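Local coordinates for Ras-related protein Rab-21 (Homo sapiens, PDB 1YZT) that binds phosphoaminophosphonic acid-guanylate ester and a magnesium ion as a Rab-type member of the Ras family with a P-loop fold, at residues 21-26 / 69-74; 94-99 / 124-129; 129-134 / 158-163. All blocks are in the same frame, centred on the assembly; numbering follows the deposited sequence.

Contact 1: 21-26 / 69-74; sequences FKVVLL and VNLAIW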
loop_
_atom_site.group_PDB
_atom_site.type_symbol
_atom_site.label_atom_id
_atom_site.label_comp_id
_atom_site.label_asym_id
_atom_site.label_seq_id
_atom_site.Cartn_x
_atom_site.Cartn_y
_atom_site.Cartn_z
ATOM N N PHE A 21 10.930 -9.088 5.527
ATOM C CA PHE A 21 10.624 -8.180 4.430
ATOM C C PHE A 21 10.371 -6.780 4.955
ATOM O O PHE A 21 9.741 -6.603 5.994
ATOM C CB PHE A 21 9.384 -8.647 3.651
ATOM C CG PHE A 21 9.539 -9.992 3.014
ATOM C CD1 PHE A 21 8.635 -11.005 3.262
ATOM C CD2 PHE A 21 10.599 -10.252 2.159
ATOM C CE1 PHE A 21 8.786 -12.259 2.670
ATOM C CE2 PHE A 21 10.745 -11.504 1.568
ATOM C CZ PHE A 21 9.838 -12.504 1.836
ATOM N N LYS A 22 10.879 -5.797 4.220
ATOM C CA LYS A 22 10.646 -4.399 4.487
ATOM C C LYS A 22 9.706 -3.888 3.417
ATOM O O LYS A 22 9.953 -4.054 2.215
ATOM C CB LYS A 22 11.945 -3.609 4.436
ATOM C CG LYS A 22 11.763 -2.133 4.780
ATOM C CD LYS A 22 13.092 -1.410 4.910
ATOM C CE LYS A 22 12.885 0.072 4.631
ATOM N NZ LYS A 22 14.116 0.883 4.677
ATOM N N VAL A 23 8.624 -3.275 3.871
ATOM C CA VAL A 23 7.610 -2.703 3.000
ATOM C C VAL A 23 7.379 -1.230 3.380
ATOM O O VAL A 23 7.297 -0.903 4.567
ATOM C CB VAL A 23 6.331 -3.558 3.131
ATOM C CG1 VAL A 23 5.077 -2.732 3.142
ATOM C CG2 VAL A 23 6.317 -4.636 2.065
ATOM N N VAL A 24 7.281 -0.361 2.365
ATOM C CA VAL A 24 7.063 1.073 2.557
ATOM C C VAL A 24 5.722 1.552 1.991
ATOM O O VAL A 24 5.309 1.114 0.905
ATOM C CB VAL A 24 8.220 1.900 1.936
ATOM C CG1 VAL A 24 8.166 1.896 0.419
ATOM C CG2 VAL A 24 8.213 3.326 2.461
ATOM N N LEU A 25 5.045 2.429 2.739
ATOM C CA LEU A 25 3.811 3.071 2.274
ATOM C C LEU A 25 4.072 4.479 1.789
ATOM O O LEU A 25 4.675 5.306 2.497
ATOM C CB LEU A 25 2.725 3.100 3.348
ATOM C CG LEU A 25 1.870 1.835 3.377
ATOM C CD1 LEU A 25 2.597 0.747 4.103
ATOM C CD2 LEU A 25 0.517 2.103 4.005
ATOM N N LEU A 26 3.588 4.746 0.583
ATOM C CA LEU A 26 3.834 5.997 -0.113
ATOM C C LEU A 26 2.544 6.487 -0.731
ATOM O O LEU A 26 1.653 5.698 -1.053
ATOM C CB LEU A 26 4.862 5.789 -1.235
ATOM C CG LEU A 26 6.224 5.304 -0.792
ATOM C CD1 LEU A 26 6.999 4.761 -1.969
ATOM C CD2 LEU A 26 6.964 6.416 -0.077
ATOM N N VAL A 69 7.112 -15.217 8.835
ATOM C CA VAL A 69 7.405 -13.994 8.129
ATOM C C VAL A 69 7.380 -12.830 9.117
ATOM O O VAL A 69 6.413 -12.665 9.874
ATOM C CB VAL A 69 6.346 -13.749 7.022
ATOM C CG1 VAL A 69 6.613 -12.414 6.269
ATOM C CG2 VAL A 69 6.290 -14.928 6.066
ATOM N N ASN A 70 8.451 -12.043 9.127
ATOM C CA ASN A 70 8.468 -10.758 9.830
ATOM C C ASN A 70 8.335 -9.649 8.792
ATOM O O ASN A 70 9.197 -9.478 7.923
ATOM C CB ASN A 70 9.762 -10.583 10.642
ATOM C CG ASN A 70 9.928 -11.649 11.705
ATOM O OD1 ASN A 70 8.959 -12.077 12.295
ATOM N ND2 ASN A 70 11.164 -12.095 11.936
ATOM N N LEU A 71 7.233 -8.916 8.865
ATOM C CA LEU A 71 6.944 -7.864 7.890
ATOM C C LEU A 71 7.098 -6.531 8.595
ATOM O O LEU A 71 6.302 -6.212 9.484
ATOM C CB LEU A 71 5.522 -8.014 7.367
ATOM C CG LEU A 71 4.903 -6.874 6.568
ATOM C CD1 LEU A 71 5.655 -6.667 5.272
ATOM C CD2 LEU A 71 3.412 -7.188 6.319
ATOM N N ALA A 72 8.141 -5.788 8.214
ATOM C CA ALA A 72 8.374 -4.439 8.699
ATOM C C ALA A 72 7.615 -3.473 7.805
ATOM O O ALA A 72 7.903 -3.358 6.619
ATOM C CB ALA A 72 9.846 -4.122 8.696
ATOM N N ILE A 73 6.608 -2.821 8.373
ATOM C CA ILE A 73 5.762 -1.898 7.623
ATOM C C ILE A 73 6.151 -0.465 7.966
ATOM O O ILE A 73 5.960 -0.020 9.090
ATOM C CB ILE A 73 4.292 -2.086 7.966
ATOM C CG1 ILE A 73 3.876 -3.537 7.742
ATOM C CG2 ILE A 73 3.421 -1.111 7.126
ATOM C CD1 ILE A 73 2.508 -3.888 8.371
ATOM N N TRP A 74 6.714 0.241 6.991
ATOM C CA TRP A 74 7.139 1.619 7.171
ATOM C C TRP A 74 6.099 2.608 6.637
ATOM O O TRP A 74 5.747 2.596 5.469
ATOM C CB TRP A 74 8.511 1.857 6.526
ATOM C CG TRP A 74 9.629 1.209 7.282
ATOM C CD1 TRP A 74 9.974 -0.124 7.273
ATOM C CD2 TRP A 74 10.558 1.851 8.163
ATOM N NE1 TRP A 74 11.064 -0.336 8.077
ATOM C CE2 TRP A 74 11.438 0.851 8.645
ATOM C CE3 TRP A 74 10.733 3.172 8.593
ATOM C CZ2 TRP A 74 12.469 1.132 9.540
ATOM C CZ3 TRP A 74 11.758 3.452 9.478
ATOM C CH2 TRP A 74 12.618 2.434 9.941
#
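With chi1 at -177° and every later torsion extended, the side chain of Lys22 runs out across one face of the Trp74 indole, whose CG is turned to the side of its own backbone N (chi1 -72°). The approach begins at the base of the lysine, where CG lies 3.7 Å from Trp74 CD1. It continues with Lys22 CE, 4.1 Å from the centroid of the Trp74 five-membered ring, a CH-pi contact over the face. Lys22 NZ lies 4.8 Å from the same centroid and only 12° off the ring normal, which qualifies as a cation-pi interaction; a long, weak ion pair with Asp92 gives the ammonium a second partner. The carbonyl Val23 O meets the indole at its edge, in plane, while accepting the bond from Trp74 N at 2.7 Å.

The backbones form a parallel ladder with Phe21 opposite Leu71 and Val24 opposite Trp74. It joins strand 19-26, inside the Ras-type sheet and leading into the probable P-loop, to 67-75, the last strand but one on that side. Five nearly straight N-H...O bonds hold the pair, ending with Leu25 N to Trp74 O at 2.8 Å.

On the face of Phe21, Val23, Leu71 and Ile73 the side-chain contacts between the segments are apolar. Leu25 CD1 meets Ile73 CG2 at 3.6 Å. Val23 CB rests 3.8 Å from Leu71 CD1, and Phe21 CD1 approaches Val69 CG1. Helix 170-183 packs on this side, with Leu177 and Met181 against Val23, and Met181 and Ile182 against Phe21.

Contact 2: 94-99 / 124-129; sequences NGAILV and NEICLC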
loop_
_atom_site.group_PDB
_atom_site.type_symbol
_atom_site.label_atom_id
_atom_site.label_comp_id
_atom_site.label_asym_id
_atom_site.label_seq_id
_atom_site.Cartn_x
_atom_site.Cartn_y
_atom_site.Cartn_z
ATOM N N ASN A 94 11.585 -4.516 0.033
ATOM C CA ASN A 94 11.201 -5.665 -0.779
ATOM C C ASN A 94 9.847 -5.439 -1.454
ATOM O O ASN A 94 9.448 -6.167 -2.364
ATOM C CB ASN A 94 11.180 -6.917 0.089
ATOM C CG ASN A 94 12.492 -7.129 0.820
ATOM O OD1 ASN A 94 13.523 -7.440 0.215
ATOM N ND2 ASN A 94 12.469 -6.935 2.104
ATOM N N GLY A 95 9.137 -4.410 -1.017
ATOM C CA GLY A 95 7.815 -4.126 -1.547
ATOM C C GLY A 95 7.413 -2.717 -1.209
ATOM O O GLY A 95 7.900 -2.144 -0.234
ATOM N N ALA A 96 6.511 -2.159 -2.017
ATOM C CA ALA A 96 6.067 -0.777 -1.852
ATOM C C ALA A 96 4.572 -0.721 -2.097
ATOM O O ALA A 96 4.076 -1.317 -3.058
ATOM C CB ALA A 96 6.799 0.159 -2.808
ATOM N N ILE A 97 3.874 -0.034 -1.193
ATOM C CA ILE A 97 2.431 0.101 -1.232
ATOM C C ILE A 97 2.147 1.545 -1.607
ATOM O O ILE A 97 2.387 2.482 -0.828
ATOM C CB ILE A 97 1.794 -0.311 0.123
ATOM C CG1 ILE A 97 1.967 -1.818 0.338
ATOM C CG2 ILE A 97 0.341 0.051 0.176
ATOM C CD1 ILE A 97 1.891 -2.262 1.775
ATOM N N LEU A 98 1.676 1.723 -2.835
ATOM C CA LEU A 98 1.477 3.048 -3.382
ATOM C C LEU A 98 -0.017 3.383 -3.314
ATOM O O LEU A 98 -0.830 2.887 -4.107
ATOM C CB LEU A 98 2.045 3.125 -4.795
ATOM C CG LEU A 98 3.478 2.594 -4.973
ATOM C CD1 LEU A 98 4.018 2.984 -6.369
ATOM C CD2 LEU A 98 4.422 3.111 -3.900
ATOM N N VAL A 99 -0.364 4.224 -2.343
ATOM C CA VAL A 99 -1.752 4.414 -1.949
ATOM C C VAL A 99 -2.312 5.653 -2.647
ATOM O O VAL A 99 -1.648 6.688 -2.706
ATOM C CB VAL A 99 -1.884 4.540 -0.392
ATOM C CG1 VAL A 99 -3.353 4.532 0.045
ATOM C CG2 VAL A 99 -1.138 3.397 0.308
ATOM N N ASN A 124 12.220 -4.514 -11.627
ATOM C CA ASN A 124 11.084 -5.394 -11.315
ATOM C C ASN A 124 11.270 -6.264 -10.071
ATOM O O ASN A 124 10.393 -7.063 -9.731
ATOM C CB ASN A 124 10.757 -6.267 -12.531
ATOM C CG ASN A 124 10.013 -5.495 -13.603
ATOM O OD1 ASN A 124 9.212 -4.609 -13.297
ATOM N ND2 ASN A 124 10.268 -5.824 -14.859
ATOM N N GLU A 125 12.402 -6.089 -9.386
ATOM C CA GLU A 125 12.684 -6.819 -8.147
ATOM C C GLU A 125 11.702 -6.480 -7.020
ATOM O O GLU A 125 11.262 -7.360 -6.293
ATOM C CB GLU A 125 14.121 -6.526 -7.690
ATOM C CG GLU A 125 14.703 -7.540 -6.735
ATOM C CD GLU A 125 14.633 -8.957 -7.247
ATOM O OE1 GLU A 125 14.565 -9.171 -8.471
ATOM O OE2 GLU A 125 14.635 -9.870 -6.405
ATOM N N ILE A 126 11.377 -5.202 -6.878
ATOM C CA ILE A 126 10.460 -4.744 -5.840
ATOM C C ILE A 126 9.016 -5.107 -6.180
ATOM O O ILE A 126 8.578 -4.929 -7.307
ATOM C CB ILE A 126 10.633 -3.214 -5.568
ATOM C CG1 ILE A 126 9.841 -2.790 -4.326
ATOM C CG2 ILE A 126 10.267 -2.354 -6.800
ATOM C CD1 ILE A 126 10.379 -1.519 -3.653
ATOM N N CYS A 127 8.284 -5.652 -5.213
ATOM C CA CYS A 127 6.859 -5.932 -5.404
ATOM C C CYS A 127 6.045 -4.650 -5.197
ATOM O O CYS A 127 6.038 -4.087 -4.110
ATOM C CB CYS A 127 6.391 -7.010 -4.436
ATOM S SG CYS A 127 7.200 -8.599 -4.662
ATOM N N LEU A 128 5.373 -4.199 -6.246
ATOM C CA LEU A 128 4.588 -2.967 -6.203
ATOM C C LEU A 128 3.107 -3.235 -6.022
ATOM O O LEU A 128 2.532 -4.122 -6.666
ATOM C CB LEU A 128 4.817 -2.152 -7.473
ATOM C CG LEU A 128 6.263 -1.662 -7.645
ATOM C CD1 LEU A 128 6.329 -0.749 -8.833
ATOM C CD2 LEU A 128 6.800 -0.956 -6.400
ATOM N N CYS A 129 2.500 -2.474 -5.115
ATOM C CA CYS A 129 1.052 -2.498 -4.920
ATOM C C CYS A 129 0.495 -1.111 -5.224
ATOM O O CYS A 129 1.003 -0.089 -4.745
ATOM C CB CYS A 129 0.697 -2.897 -3.488
ATOM S SG CYS A 129 1.543 -4.380 -2.934
HETATM O O HOH W 1 11.072 -8.174 -3.380
#
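Asn94 meets Cys127 through its backbone carbonyl, which is gripped twice. Cys127 N donates to Asn94 O at 3.1 Å, and a water donates to the same oxygen while also donating to Glu125 O at 3.0 Å. The amide arrives well off the carbonyl direction, with a C=O...N angle of 134°, unlike the straighter bonds that follow; this bond lies where the loop residue Asn94 passes into strand 95-99.

Gly95 comes next, opposite Cys127. Ile126 CG1 lies 3.7 Å from Gly95 CA, and Cys127 O also comes close to the same CA. Chi1 of -171° turns Ile126 CG1 away from its own N, and an extended chi2 carries CD1 on to the methyl of Ala96.

Ala96 is held by both backbone polar atoms: its N donates to Cys127 O at 2.9 Å, and its O accepts from Cys129 N at 2.8 Å. Its CB meets Leu128 CD2 at 3.8 Å, with Ile126 CD1 slightly farther off, so a single methyl touches two branched chains.

Ile97 faces the other way, beside Cys129, with CG1 4.2 Å from Cys129 CB. Leu98 N then donates to Cys129 O at 2.7 Å, while the base of the leucine side chain rests against that same oxygen.

The strands are parallel and are linked through helix 105-122, a beta-alpha-beta crossover. That helix packs on the Ala96 and Leu98 face through Leu118 and Val115. Helix 170-183 lies against the Ile97 and Cys129 face through Phe174 and Leu177, and strand 19-26 flanks 95-101 on its far edge.

Contact 3: 129-134 / 158-163; sequences CIVGNK and KHYHTS. With GNP (phosphoaminophosphonic acid-guanylate ester), chain D.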
loop_
_atom_site.group_PDB
_atom_site.type_symbol
_atom_site.label_atom_id
_atom_site.label_comp_id
_atom_site.label_asym_id
_atom_site.label_seq_id
_atom_site.Cartn_x
_atom_site.Cartn_y
_atom_site.Cartn_z
ATOM N N CYS A 129 2.500 -2.474 -5.115
ATOM C CA CYS A 129 1.052 -2.498 -4.920
ATOM C C CYS A 129 0.495 -1.111 -5.224
ATOM O O CYS A 129 1.003 -0.089 -4.745
ATOM C CB CYS A 129 0.697 -2.897 -3.488
ATOM S SG CYS A 129 1.543 -4.380 -2.934
ATOM N N ILE A 130 -0.537 -1.080 -6.047
ATOM C CA ILE A 130 -1.233 0.148 -6.328
ATOM C C ILE A 130 -2.563 0.028 -5.620
ATOM O O ILE A 130 -3.365 -0.836 -5.962
ATOM C CB ILE A 130 -1.443 0.329 -7.816
ATOM C CG1 ILE A 130 -0.068 0.291 -8.513
ATOM C CG2 ILE A 130 -2.228 1.619 -8.060
ATOM C CD1 ILE A 130 -0.035 0.963 -9.846
ATOM N N VAL A 131 -2.771 0.869 -4.612
ATOM C CA VAL A 131 -3.900 0.677 -3.705
ATOM C C VAL A 131 -4.876 1.857 -3.750
ATOM O O VAL A 131 -4.540 2.972 -3.351
ATOM C CB VAL A 131 -3.442 0.414 -2.256
ATOM C CG1 VAL A 131 -4.635 0.054 -1.388
ATOM C CG2 VAL A 131 -2.435 -0.715 -2.210
ATOM N N GLY A 132 -6.085 1.576 -4.239
ATOM C CA GLY A 132 -7.186 2.519 -4.191
ATOM C C GLY A 132 -7.862 2.395 -2.850
ATOM O O GLY A 132 -8.602 1.435 -2.620
ATOM N N ASN A 133 -7.564 3.341 -1.957
ATOM C CA ASN A 133 -8.164 3.395 -0.618
ATOM C C ASN A 133 -9.434 4.257 -0.608
ATOM O O ASN A 133 -9.693 5.026 -1.545
ATOM C CB ASN A 133 -7.151 3.923 0.418
ATOM C CG ASN A 133 -7.624 3.732 1.873
ATOM O OD1 ASN A 133 -8.106 2.665 2.255
ATOM N ND2 ASN A 133 -7.455 4.765 2.684
ATOM N N LYS A 134 -10.216 4.103 0.459
ATOM C CA LYS A 134 -11.473 4.835 0.663
ATOM C C LYS A 134 -12.604 4.315 -0.208
ATOM O O LYS A 134 -13.438 5.097 -0.655
ATOM C CB LYS A 134 -11.324 6.341 0.442
ATOM C CG LYS A 134 -10.106 6.952 1.074
ATOM C CD LYS A 134 -10.335 8.396 1.412
ATOM C CE LYS A 134 -9.067 9.013 1.938
ATOM N NZ LYS A 134 -9.277 10.405 2.401
ATOM N N LYS A 158 0.397 -5.045 -8.912
ATOM C CA LYS A 158 -0.913 -5.596 -8.664
ATOM C C LYS A 158 -1.743 -4.470 -8.052
ATOM O O LYS A 158 -1.233 -3.668 -7.257
ATOM C CB LYS A 158 -0.786 -6.823 -7.756
ATOM C CG LYS A 158 -2.002 -7.723 -7.786
ATOM C CD LYS A 158 -1.710 -9.113 -7.234
ATOM C CE LYS A 158 -2.977 -9.742 -6.666
ATOM N NZ LYS A 158 -2.775 -11.123 -6.142
ATOM N N HIS A 159 -3.006 -4.372 -8.458
ATOM C CA HIS A 159 -3.905 -3.366 -7.909
ATOM C C HIS A 159 -4.724 -3.928 -6.759
ATOM O O HIS A 159 -5.103 -5.099 -6.776
ATOM C CB HIS A 159 -4.845 -2.844 -8.991
ATOM C CG HIS A 159 -5.697 -1.706 -8.544
ATOM N ND1 HIS A 159 -7.018 -1.862 -8.189
ATOM C CD2 HIS A 159 -5.417 -0.394 -8.389
ATOM C CE1 HIS A 159 -7.513 -0.690 -7.837
ATOM N NE2 HIS A 159 -6.562 0.217 -7.952
ATOM N N TYR A 160 -5.003 -3.079 -5.766
ATOM C CA TYR A 160 -5.843 -3.462 -4.619
ATOM C C TYR A 160 -6.817 -2.365 -4.239
ATOM O O TYR A 160 -6.532 -1.180 -4.408
ATOM C CB TYR A 160 -4.982 -3.779 -3.389
ATOM C CG TYR A 160 -3.943 -4.850 -3.591
ATOM C CD1 TYR A 160 -2.740 -4.561 -4.221
ATOM C CD2 TYR A 160 -4.139 -6.146 -3.118
ATOM C CE1 TYR A 160 -1.779 -5.536 -4.408
ATOM C CE2 TYR A 160 -3.172 -7.133 -3.304
ATOM C CZ TYR A 160 -1.991 -6.818 -3.938
ATOM O OH TYR A 160 -1.019 -7.778 -4.133
ATOM N N HIS A 161 -7.968 -2.791 -3.716
ATOM C CA HIS A 161 -8.993 -1.916 -3.165
ATOM C C HIS A 161 -9.035 -2.067 -1.656
ATOM O O HIS A 161 -9.086 -3.186 -1.150
ATOM C CB HIS A 161 -10.385 -2.310 -3.689
ATOM C CG HIS A 161 -10.633 -1.913 -5.106
ATOM N ND1 HIS A 161 -10.503 -0.616 -5.551
ATOM C CD2 HIS A 161 -11.009 -2.648 -6.178
ATOM C CE1 HIS A 161 -10.779 -0.574 -6.841
ATOM N NE2 HIS A 161 -11.093 -1.793 -7.242
ATOM N N THR A 162 -9.076 -0.949 -0.948
ATOM C CA THR A 162 -9.216 -0.968 0.507
ATOM C C THR A 162 -10.103 0.156 1.057
ATOM O O THR A 162 -10.400 1.156 0.382
ATOM C CB THR A 162 -7.836 -0.832 1.212
ATOM O OG1 THR A 162 -7.255 0.430 0.861
ATOM C CG2 THR A 162 -6.895 -1.982 0.810
ATOM N N SER A 163 -10.545 -0.039 2.294
ATOM C CA SER A 163 -11.024 1.064 3.109
ATOM C C SER A 163 -10.483 0.839 4.510
ATOM O O SER A 163 -10.839 -0.147 5.158
ATOM C CB SER A 163 -12.566 1.129 3.162
ATOM O OG SER A 163 -12.997 1.928 4.253
HETATM P PG GNP D . 0.051 12.077 5.673
HETATM O O1G GNP D . -0.169 13.543 5.984
HETATM O O2G GNP D . 0.645 11.385 6.874
HETATM O O3G GNP D . 0.905 12.063 4.451
HETATM N N3B GNP D . -1.385 11.424 5.301
HETATM P PB GNP D . -1.809 9.867 5.309
HETATM O O1B GNP D . -1.706 9.233 3.972
HETATM O O2B GNP D . -1.034 9.206 6.392
HETATM O O3A GNP D . -3.362 9.823 5.621
HETATM P PA GNP D . -4.180 9.579 6.930
HETATM O O1A GNP D . -4.201 8.127 7.259
HETATM O O2A GNP D . -3.814 10.479 8.035
HETATM O "O5'" GNP D . -5.685 9.901 6.603
HETATM C "C5'" GNP D . -6.060 11.121 5.941
HETATM C "C4'" GNP D . -7.572 11.318 5.973
HETATM O "O4'" GNP D . -8.193 10.275 5.175
HETATM C "C3'" GNP D . -8.192 11.246 7.363
HETATM O "O3'" GNP D . -9.210 12.227 7.560
HETATM C "C2'" GNP D . -8.749 9.830 7.402
HETATM O "O2'" GNP D . -9.841 9.609 8.276
HETATM C "C1'" GNP D . -9.187 9.660 5.957
HETATM N N9 GNP D . -9.261 8.272 5.546
HETATM C C8 GNP D . -8.226 7.381 5.541
HETATM N N7 GNP D . -8.577 6.214 5.115
HETATM C C5 GNP D . -9.930 6.330 4.815
HETATM C C6 GNP D . -10.854 5.372 4.326
HETATM O O6 GNP D . -10.677 4.182 4.031
HETATM N N1 GNP D . -12.118 5.926 4.151
HETATM C C2 GNP D . -12.465 7.224 4.429
HETATM N N2 GNP D . -13.736 7.546 4.216
HETATM N N3 GNP D . -11.630 8.124 4.914
HETATM C C4 GNP D . -10.377 7.604 5.077
#
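Asn133 OD1 accepts two bonds, from Thr162 OG1 at 2.8 Å and from the backbone N of Ala164. Thr162 can reach it because chi1 of 62° sets OG1 between its backbone N and carbonyl carbon. With OD1 so held, the amide presents ND2 to the guanine, 3.0 Å from N7 of the phosphoaminophosphonic acid-guanylate ester, while ND2 is also hydrogen-bonded to Val31 O.

The extended Lys134 chain lies over one face of the guanine, its CG 3.7 Å from ligand C6, and its NZ donates to ligand O4' at 3.0 Å and also to Cys30 O. Ser163 OG, hydrogen-bonded to Asp136, lies 3.2 Å from ligand O6. Asn133, Lys134 and Asp136 match the NKxD motif of Ras-like proteins, and Ser163 begins the SAK sequence.

Behind the pocket the strands run parallel, their directions 21° apart, and Tyr160 N donates to Ile130 O at 2.8 Å. Cys129 SG sits obliquely beside the Tyr160 ring, 4.8 Å from its centroid, and His159 CD2 touches Ile130 CG2 at 3.8 Å.

Helix 145-154 packs on the Ile130 and His159 face, helix 170-183 on the Cys129 and Tyr160 face, and strand 95-101 flanks the other edge of 127-133.

How the contacts relate
All three contacts are parallel pairings in one sheet, met in the order contact 1, contact 2, contact 3 across it. Contacts 1 and 2 adjoin through strands 19-26 and 95-101, with Lys22 O and Asn94 N 2.8 Å apart; contacts 2 and 3 share strand 127-133 and Cys129. Contacts 2 and 3 are mostly buried, whereas contact 1 is only partly so and carries a lysine-indole interaction on its less buried face. Contact 2 relies on backbone bonds and aliphatic side chains between two helix layers. Contact 3, at the sheet's edge strand, alone reaches phosphoaminophosphonic acid-guanylate ester with its side chains and adds polar side-chain bonds to the backbone ladder.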